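Local coordinates for protein vascular endothelial growth factor homolog (Orf virus, PDB 2GNN) that acts as a disulfide-linked homodimeric growth factor that binds vascular endothelial growth factor receptors and induces endothelial proliferation, at residues S20-R25 with L62-T67; M51-C56 with K96-R101; L77-S82 with G86-S91. All blocks are in the same frame, centred on the assembly; numbering follows the deposited sequence.

Contact 1 of 3, residues S20-R25 with L62-T67; sequences SECKPR and LECVPT
Directly before Cys-22, whose sulfur is joined to that of Cys-64, the carbonyl oxygen of Glu-21 is approached twice by one arginine. Arg-25 NH2 donates to Glu-21 O at 2.7 Å with an N-H...O angle of 165°, in the carbonyl plane and on a lone pair, while Arg-25 NE reaches the same Glu-21 O at 3.3 Å in a weak second bond. Arg-25 NH1 donates to Gly-19 O, and the bonds to these two carbonyl oxygens limit the rotation of the guanidinium group. Lys-23 CE lies 3.8 Å over one face of the Arg-25 guanidinium plane, toward its rim.

Across the contact the link is covalent. Cys-22 SG and Cys-64 SG are 2.0 Å apart, and the disulfide torsion of 86° gives it right-handed chirality. This is one of the three disulfides of the cystine knot of the PDGF/VEGF family, the one expected to thread the ring made by the other two. Both sulfurs lie anti to their own backbone nitrogens (chi1 171° at Cys-22) and reach across toward each other; the CA atoms of Cys-22 and Cys-64 are 5.7 Å apart. No hydrogen bond joins the segments: strand 23-30 pairs with 47-54 and strand 62-79 with 85-102, and the disulfide bolts the two sheets together. Beside it, Lys-23 N passes 4.1 Å from Cys-64 SG.

Contact 2 of 3, residues M51-C56 with K96-R101; sequences MRCGGC and KKCDCR
Cys-53 and Cys-98 account for most of the surface buried here, and they meet covalently: Cys-53 SG lies 2.0 Å from Cys-98 SG. The disulfide torsion is -88°, a left-handed bridge. At both residues the sulfur sits beside its own backbone nitrogen and anti to the carbonyl carbon (chi1 -69° at Cys-53), and the CA atoms of Cys-53 and Cys-98 stand 5.9 Å apart. Cys-53 SG also lies 3.6 Å from Lys-97 O, a contact and not a bond. No hydrogen bond crosses between the segments, whose touching parts, 53-56 and 97-100, run 31° apart.

Cys-56 and Cys-100 share the next largest burial, but only loosely, with Cys-56 O 4.4 Å from Cys-100 SG. Each is committed elsewhere: Cys-100 SG is bonded to Cys-57 of the same chain, and Cys-56 SG, on a side chain that starts away from 96-101, to Cys-47 of the second subunit. Asp-99 points away from 51-56, and Arg-101 NE forms a straight salt bridge to Asp-99 OD2 at 2.8 Å, meeting the oxygen on its anti side, somewhat out of the carboxylate plane.

Between Cys-53 and Cys-56, Gly-54 and Gly-55 carry no side chain; at the backbone angles of Gly-55 a CB would jam against the preceding carbonyl oxygen. With Cys-57, the segments close a ring through two disulfides, Cys-53 to Cys-98 and Cys-57 to Cys-100: the ring of a cystine knot.

Contact 3 of 3, residues L77-S82 with G86-S91; sequences LGASGS and GMQRLS
Gly-78 and Gly-86 face each other as an antiparallel hydrogen-bonded pair, and the tight part of the contact is built round them. Gly-78 N donates to Gly-86 O at 2.8 Å, and Gly-86 N returns a bond to Gly-78 O, also at 2.8 Å. Next along, Leu-77 and Met-87 form a non-hydrogen-bonded pair with CA atoms 4.4 Å apart. The axes of 77-79 and 86-91 lie 101° apart, so the antiparallel pairing between these segments is local to the two pairs. The side chains of Leu-77 and Met-87 cross at about a right angle on one face of the hairpin, Leu-77 CD1 resting 3.7 Å from Met-87 SD. The methionine chain, bent at chi2 (-52°) and chi3, folds its sulfur over Leu-77, and Trp-13 of the second subunit packs on both residues.

On the opposite face Gln-88 reaches beyond the sheet pairing. Its chain, extended beyond CG, delivers OE1 to Ala-79 N at 2.9 Å, passing 3.3 Å from Gly-78 CA, where the missing side chain leaves a place for it. Gln-41 NE2 donates to the same oxygen.

Past Ala-79 the packing thins. Ser-80 touches 86-91 only at its margin, while Gly-81 and Ser-82 do not touch it; a weak bond joins Ser-80 OG to Ser-82 OG at 3.3 Å. Gly-81 O accepts a hydrogen bond from bound benzamidine, and glycerol binds weakly to both serine hydroxyls; both molecules probably come from the crystallisation liquor. Two backbone bonds plus one doubly engaged glutamine oxygen thus anchor the root of the loop, whereas the polar groups of its tip, barely packed against 86-91, can bond to small molecules.

How the contacts relate
None of the three contacts is a buried core; all lie at the surface, and each has residues reaching the second subunit. Contacts 1 and 2 are practically one site, with centres about 2 Å apart and alternating segments, the two sheets being linked by disulfides of opposite handedness. Backbone pairing ties them together, Val-65 O lying 2.9 Å from Asp-99 N in a probable hydrogen bond, and Pro-24 N packs 3.4 Å from Cys-98 SG. Contact 3 lies on the opposite side of the chain's centre, its own centre about 32 Å and 30 Å from those of contacts 1 and 2. It shares strand 62-79 with contact 1 and strand 85-102 with contact 2, but relies on hydrogen bonds and apolar packing instead of sulfur bridges.

Contact 1 of 3, residues S20-R25 with L62-T67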
loop_
_atom_site.group_PDB
_atom_site.type_symbol
_atom_site.label_atom_id
_atom_site.label_comp_id
_atom_site.label_asym_id
_atom_site.label_seq_id
_atom_site.Cartn_x
_atom_site.Cartn_y
_atom_site.Cartn_z
ATOM N N SER B 20 -10.004 -0.711 8.719
ATOM C CA SER B 20 -10.599 -1.097 7.431
ATOM C C SER B 20 -11.408 0.014 6.729
ATOM O O SER B 20 -11.929 -0.197 5.623
ATOM C CB SER B 20 -11.498 -2.309 7.611
ATOM O OG SER B 20 -12.749 -1.912 8.121
ATOM N N GLU B 21 -11.504 1.186 7.354
ATOM C CA GLU B 21 -12.329 2.265 6.808
ATOM C C GLU B 21 -11.745 2.873 5.536
ATOM O O GLU B 21 -10.536 2.800 5.290
ATOM C CB GLU B 21 -12.677 3.329 7.866
ATOM C CG GLU B 21 -11.504 4.084 8.488
ATOM C CD GLU B 21 -11.954 5.122 9.519
ATOM O OE1 GLU B 21 -12.948 4.873 10.248
ATOM O OE2 GLU B 21 -11.310 6.193 9.600
ATOM N N CYS B 22 -12.633 3.434 4.718
ATOM C CA CYS B 22 -12.268 4.136 3.496
ATOM C C CYS B 22 -11.599 5.450 3.871
ATOM O O CYS B 22 -12.228 6.338 4.432
ATOM C CB CYS B 22 -13.523 4.394 2.655
ATOM S SG CYS B 22 -13.278 5.480 1.247
ATOM N N LYS B 23 -10.311 5.548 3.588
ATOM C CA LYS B 23 -9.525 6.722 3.940
ATOM C C LYS B 23 -8.265 6.641 3.106
ATOM O O LYS B 23 -8.021 5.604 2.479
ATOM C CB LYS B 23 -9.187 6.733 5.436
ATOM C CG LYS B 23 -8.234 5.614 5.871
ATOM C CD LYS B 23 -7.697 5.847 7.268
ATOM C CE LYS B 23 -6.764 4.711 7.689
ATOM N NZ LYS B 23 -6.082 4.978 8.995
ATOM N N PRO B 24 -7.482 7.738 3.044
ATOM C CA PRO B 24 -6.206 7.645 2.323
ATOM C C PRO B 24 -5.226 6.704 3.045
ATOM O O PRO B 24 -5.091 6.763 4.262
ATOM C CB PRO B 24 -5.680 9.085 2.338
ATOM C CG PRO B 24 -6.869 9.941 2.671
ATOM C CD PRO B 24 -7.724 9.101 3.558
ATOM N N ARG B 25 -4.566 5.843 2.286
ATOM C CA ARG B 25 -3.642 4.869 2.815
ATOM C C ARG B 25 -2.434 4.833 1.898
ATOM O O ARG B 25 -2.600 5.013 0.689
ATOM C CB ARG B 25 -4.295 3.497 2.824
ATOM C CG ARG B 25 -5.414 3.392 3.808
ATOM C CD ARG B 25 -6.272 2.219 3.489
ATOM N NE ARG B 25 -7.371 2.180 4.429
ATOM C CZ ARG B 25 -7.361 1.489 5.560
ATOM N NH1 ARG B 25 -6.308 0.749 5.882
ATOM N NH2 ARG B 25 -8.410 1.528 6.361
ATOM N N LEU B 62 -20.999 0.181 -3.205
ATOM C CA LEU B 62 -20.221 1.382 -2.909
ATOM C C LEU B 62 -18.724 1.185 -3.187
ATOM O O LEU B 62 -18.190 0.090 -3.039
ATOM C CB LEU B 62 -20.458 1.848 -1.460
ATOM C CG LEU B 62 -21.867 2.321 -1.069
ATOM C CD1 LEU B 62 -22.031 2.502 0.432
ATOM C CD2 LEU B 62 -22.190 3.615 -1.762
ATOM N N GLU B 63 -18.063 2.253 -3.611
ATOM C CA GLU B 63 -16.634 2.231 -3.819
ATOM C C GLU B 63 -15.968 3.389 -3.102
ATOM O O GLU B 63 -16.555 4.458 -2.931
ATOM C CB GLU B 63 -16.282 2.234 -5.311
ATOM C CG GLU B 63 -17.024 3.278 -6.153
ATOM C CD GLU B 63 -16.605 3.266 -7.618
ATOM O OE1 GLU B 63 -15.655 2.530 -7.962
ATOM O OE2 GLU B 63 -17.229 3.993 -8.426
ATOM N N CYS B 64 -14.736 3.149 -2.677
ATOM C CA CYS B 64 -13.977 4.108 -1.908
ATOM C C CYS B 64 -13.196 4.952 -2.892
ATOM O O CYS B 64 -12.297 4.454 -3.559
ATOM C CB CYS B 64 -13.048 3.371 -0.933
ATOM S SG CYS B 64 -12.012 4.449 0.063
ATOM N N VAL B 65 -13.561 6.224 -2.995
ATOM C CA VAL B 65 -13.014 7.095 -4.038
ATOM C C VAL B 65 -12.595 8.441 -3.453
ATOM O O VAL B 65 -13.112 8.844 -2.409
ATOM C CB VAL B 65 -14.041 7.328 -5.184
ATOM C CG1 VAL B 65 -14.341 6.035 -5.922
ATOM C CG2 VAL B 65 -15.322 7.928 -4.650
ATOM N N PRO B 66 -11.635 9.121 -4.107
ATOM C CA PRO B 66 -11.173 10.425 -3.642
ATOM C C PRO B 66 -12.201 11.531 -3.793
ATOM O O PRO B 66 -12.870 11.621 -4.824
ATOM C CB PRO B 66 -9.983 10.713 -4.547
ATOM C CG PRO B 66 -10.228 9.899 -5.768
ATOM C CD PRO B 66 -10.882 8.665 -5.291
ATOM N N THR B 67 -12.316 12.363 -2.762
ATOM C CA THR B 67 -13.111 13.574 -2.819
ATOM C C THR B 67 -12.218 14.808 -2.672
ATOM O O THR B 67 -12.694 15.939 -2.742
ATOM C CB THR B 67 -14.197 13.585 -1.739
ATOM O OG1 THR B 67 -13.583 13.621 -0.446
ATOM C CG2 THR B 67 -15.073 12.349 -1.852
#

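Contact 2 of 3, residues M51-C56 with K96-R101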
loop_
_atom_site.group_PDB
_atom_site.type_symbol
_atom_site.label_atom_id
_atom_site.label_comp_id
_atom_site.label_asym_id
_atom_site.label_seq_id
_atom_site.Cartn_x
_atom_site.Cartn_y
_atom_site.Cartn_z
ATOM N N MET B 51 -0.131 8.313 -1.067
ATOM C CA MET B 51 -1.384 8.248 -0.327
ATOM C C MET B 51 -2.526 8.122 -1.324
ATOM O O MET B 51 -2.701 8.967 -2.197
ATOM C CB MET B 51 -1.562 9.473 0.557
ATOM C CG MET B 51 -0.525 9.597 1.652
ATOM S SD MET B 51 -0.431 8.126 2.694
ATOM C CE MET B 51 -1.885 8.302 3.730
ATOM N N ARG B 52 -3.276 7.035 -1.223
ATOM C CA ARG B 52 -4.375 6.776 -2.143
ATOM C C ARG B 52 -5.540 6.219 -1.374
ATOM O O ARG B 52 -5.351 5.533 -0.368
ATOM C CB ARG B 52 -3.958 5.747 -3.175
ATOM C CG ARG B 52 -3.141 6.304 -4.287
ATOM C CD ARG B 52 -3.990 6.538 -5.516
ATOM N NE ARG B 52 -3.191 7.043 -6.623
ATOM C CZ ARG B 52 -2.426 8.125 -6.539
ATOM N NH1 ARG B 52 -2.351 8.777 -5.383
ATOM N NH2 ARG B 52 -1.717 8.537 -7.589
ATOM N N CYS B 53 -6.743 6.495 -1.851
ATOM C CA CYS B 53 -7.948 6.040 -1.175
ATOM C C CYS B 53 -8.023 4.524 -1.178
ATOM O O CYS B 53 -7.844 3.879 -2.221
ATOM C CB CYS B 53 -9.190 6.662 -1.807
ATOM S SG CYS B 53 -9.300 8.439 -1.488
ATOM N N GLY B 54 -8.259 3.973 0.007
ATOM C CA GLY B 54 -8.274 2.529 0.214
ATOM C C GLY B 54 -9.094 2.169 1.436
ATOM O O GLY B 54 -9.358 3.018 2.293
ATOM N N GLY B 55 -9.498 0.908 1.514
ATOM C CA GLY B 55 -10.387 0.474 2.565
ATOM C C GLY B 55 -11.544 -0.301 1.991
ATOM O O GLY B 55 -11.534 -0.680 0.819
ATOM N N CYS B 56 -12.528 -0.546 2.840
ATOM C CA CYS B 56 -13.720 -1.284 2.493
ATOM C C CYS B 56 -14.946 -0.436 2.762
ATOM O O CYS B 56 -15.064 0.190 3.826
ATOM C CB CYS B 56 -13.823 -2.532 3.366
ATOM S SG CYS B 56 -12.950 -3.906 2.682
ATOM N N LYS B 96 -6.282 13.133 -0.343
ATOM C CA LYS B 96 -6.372 13.727 0.995
ATOM C C LYS B 96 -7.693 13.450 1.710
ATOM O O LYS B 96 -7.776 13.568 2.934
ATOM C CB LYS B 96 -6.133 15.237 0.939
ATOM C CG LYS B 96 -4.687 15.650 1.165
ATOM C CD LYS B 96 -4.623 17.105 1.621
ATOM C CE LYS B 96 -3.188 17.555 1.872
ATOM N NZ LYS B 96 -3.126 19.011 2.196
ATOM N N LYS B 97 -8.725 13.110 0.949
ATOM C CA LYS B 97 -10.023 12.744 1.518
ATOM C C LYS B 97 -10.709 11.750 0.607
ATOM O O LYS B 97 -10.483 11.755 -0.606
ATOM C CB LYS B 97 -10.911 13.968 1.720
ATOM C CG LYS B 97 -11.106 14.360 3.171
ATOM C CD LYS B 97 -12.403 15.131 3.357
ATOM C CE LYS B 97 -12.985 14.878 4.745
ATOM N NZ LYS B 97 -14.075 15.838 5.084
ATOM N N CYS B 98 -11.545 10.899 1.195
ATOM C CA CYS B 98 -12.147 9.786 0.465
ATOM C C CYS B 98 -13.551 9.568 0.951
ATOM O O CYS B 98 -13.886 9.973 2.058
ATOM C CB CYS B 98 -11.370 8.491 0.702
ATOM S SG CYS B 98 -9.604 8.586 0.504
ATOM N N ASP B 99 -14.364 8.882 0.158
ATOM C CA ASP B 99 -15.746 8.642 0.563
ATOM C C ASP B 99 -16.290 7.375 -0.089
ATOM O O ASP B 99 -15.829 6.961 -1.155
ATOM C CB ASP B 99 -16.607 9.867 0.208
ATOM C CG ASP B 99 -17.832 10.022 1.098
ATOM O OD1 ASP B 99 -17.926 9.363 2.157
ATOM O OD2 ASP B 99 -18.714 10.831 0.728
ATOM N N CYS B 100 -17.252 6.751 0.575
ATOM C CA CYS B 100 -17.964 5.613 0.004
ATOM C C CYS B 100 -19.174 6.104 -0.809
ATOM O O CYS B 100 -20.206 6.515 -0.255
ATOM C CB CYS B 100 -18.351 4.596 1.093
ATOM S SG CYS B 100 -16.945 3.573 1.661
ATOM N N ARG B 101 -19.006 6.055 -2.129
ATOM C CA ARG B 101 -19.930 6.617 -3.108
ATOM C C ARG B 101 -20.449 5.502 -4.023
ATOM O O ARG B 101 -19.719 4.547 -4.298
ATOM C CB ARG B 101 -19.204 7.679 -3.950
ATOM C CG ARG B 101 -18.625 8.859 -3.162
ATOM C CD ARG B 101 -19.716 9.805 -2.666
ATOM N NE ARG B 101 -19.189 11.001 -2.002
ATOM C CZ ARG B 101 -18.831 12.127 -2.625
ATOM N NH1 ARG B 101 -18.919 12.232 -3.948
ATOM N NH2 ARG B 101 -18.375 13.156 -1.917
#

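Contact 3 of 3, residues L77-S82 with G86-S91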
loop_
_atom_site.group_PDB
_atom_site.type_symbol
_atom_site.label_atom_id
_atom_site.label_comp_id
_atom_site.label_asym_id
_atom_site.label_seq_id
_atom_site.Cartn_x
_atom_site.Cartn_y
_atom_site.Cartn_z
ATOM N N LEU B 77 15.759 9.740 -9.066
ATOM C CA LEU B 77 16.844 9.643 -10.028
ATOM C C LEU B 77 16.267 9.070 -11.294
ATOM O O LEU B 77 15.700 7.974 -11.282
ATOM C CB LEU B 77 18.002 8.768 -9.504
ATOM C CG LEU B 77 19.137 8.502 -10.506
ATOM C CD1 LEU B 77 20.020 9.739 -10.693
ATOM C CD2 LEU B 77 19.960 7.325 -10.038
ATOM N N GLY B 78 16.391 9.823 -12.385
ATOM C CA GLY B 78 15.864 9.394 -13.667
ATOM C C GLY B 78 16.819 9.794 -14.761
ATOM O O GLY B 78 18.029 9.659 -14.607
ATOM N N ALA B 79 16.272 10.297 -15.867
ATOM C CA ALA B 79 17.061 10.644 -17.031
ATOM C C ALA B 79 17.171 12.149 -17.180
ATOM O O ALA B 79 16.242 12.893 -16.864
ATOM C CB ALA B 79 16.460 10.029 -18.263
ATOM N N SER B 80 18.332 12.590 -17.638
ATOM C CA SER B 80 18.544 13.956 -18.044
ATOM C C SER B 80 18.248 14.122 -19.547
ATOM O O SER B 80 17.876 13.159 -20.262
ATOM C CB SER B 80 19.992 14.305 -17.795
ATOM O OG SER B 80 20.781 13.539 -18.685
ATOM N N GLY B 81 18.455 15.343 -20.026
ATOM C CA GLY B 81 18.244 15.705 -21.419
ATOM C C GLY B 81 18.956 14.809 -22.401
ATOM O O GLY B 81 18.421 14.525 -23.486
ATOM N N SER B 82 20.142 14.333 -22.017
ATOM C CA SER B 82 20.943 13.441 -22.864
ATOM C C SER B 82 20.614 11.991 -22.666
ATOM O O SER B 82 21.195 11.122 -23.340
ATOM C CB SER B 82 22.428 13.636 -22.622
ATOM O OG SER B 82 22.767 13.323 -21.281
ATOM N N GLY B 86 20.246 11.320 -14.198
ATOM C CA GLY B 86 20.127 12.668 -13.634
ATOM C C GLY B 86 18.878 12.779 -12.801
ATOM O O GLY B 86 17.904 12.072 -13.046
ATOM N N MET B 87 18.901 13.654 -11.804
ATOM C CA MET B 87 17.725 13.857 -10.958
ATOM C C MET B 87 16.553 14.458 -11.757
ATOM O O MET B 87 16.770 15.200 -12.717
ATOM C CB MET B 87 18.073 14.739 -9.753
ATOM C CG MET B 87 19.243 14.212 -8.884
ATOM S SD MET B 87 19.008 12.486 -8.377
ATOM C CE MET B 87 17.779 12.632 -7.093
ATOM N N GLN B 88 15.328 14.101 -11.362
ATOM C CA GLN B 88 14.103 14.676 -11.908
ATOM C C GLN B 88 13.128 14.976 -10.793
ATOM O O GLN B 88 12.821 14.083 -10.012
ATOM C CB GLN B 88 13.428 13.668 -12.823
ATOM C CG GLN B 88 14.091 13.467 -14.138
ATOM C CD GLN B 88 13.317 12.511 -14.984
ATOM O OE1 GLN B 88 13.702 11.355 -15.151
ATOM N NE2 GLN B 88 12.201 12.981 -15.529
ATOM N N ARG B 89 12.647 16.216 -10.696
ATOM C CA ARG B 89 11.484 16.500 -9.848
ATOM C C ARG B 89 10.221 16.190 -10.645
ATOM O O ARG B 89 10.001 16.772 -11.706
ATOM C CB ARG B 89 11.443 17.949 -9.363
ATOM C CG ARG B 89 12.732 18.489 -8.782
ATOM C CD ARG B 89 13.390 19.475 -9.747
ATOM N NE ARG B 89 13.180 20.874 -9.359
ATOM C CZ ARG B 89 13.264 21.919 -10.186
ATOM N NH1 ARG B 89 13.538 21.751 -11.477
ATOM N NH2 ARG B 89 13.061 23.147 -9.717
ATOM N N LEU B 90 9.404 15.272 -10.141
ATOM C CA LEU B 90 8.159 14.897 -10.804
ATOM C C LEU B 90 6.965 15.079 -9.873
ATOM O O LEU B 90 7.123 15.112 -8.663
ATOM C CB LEU B 90 8.242 13.466 -11.314
ATOM C CG LEU B 90 9.300 13.185 -12.385
ATOM C CD1 LEU B 90 9.402 11.694 -12.668
ATOM C CD2 LEU B 90 9.034 13.978 -13.680
ATOM N N SER B 91 5.773 15.219 -10.445
ATOM C CA SER B 91 4.560 15.525 -9.688
ATOM C C SER B 91 3.704 14.279 -9.595
ATOM O O SER B 91 3.614 13.513 -10.557
ATOM C CB SER B 91 3.785 16.646 -10.384
ATOM O OG SER B 91 2.634 17.047 -9.653
#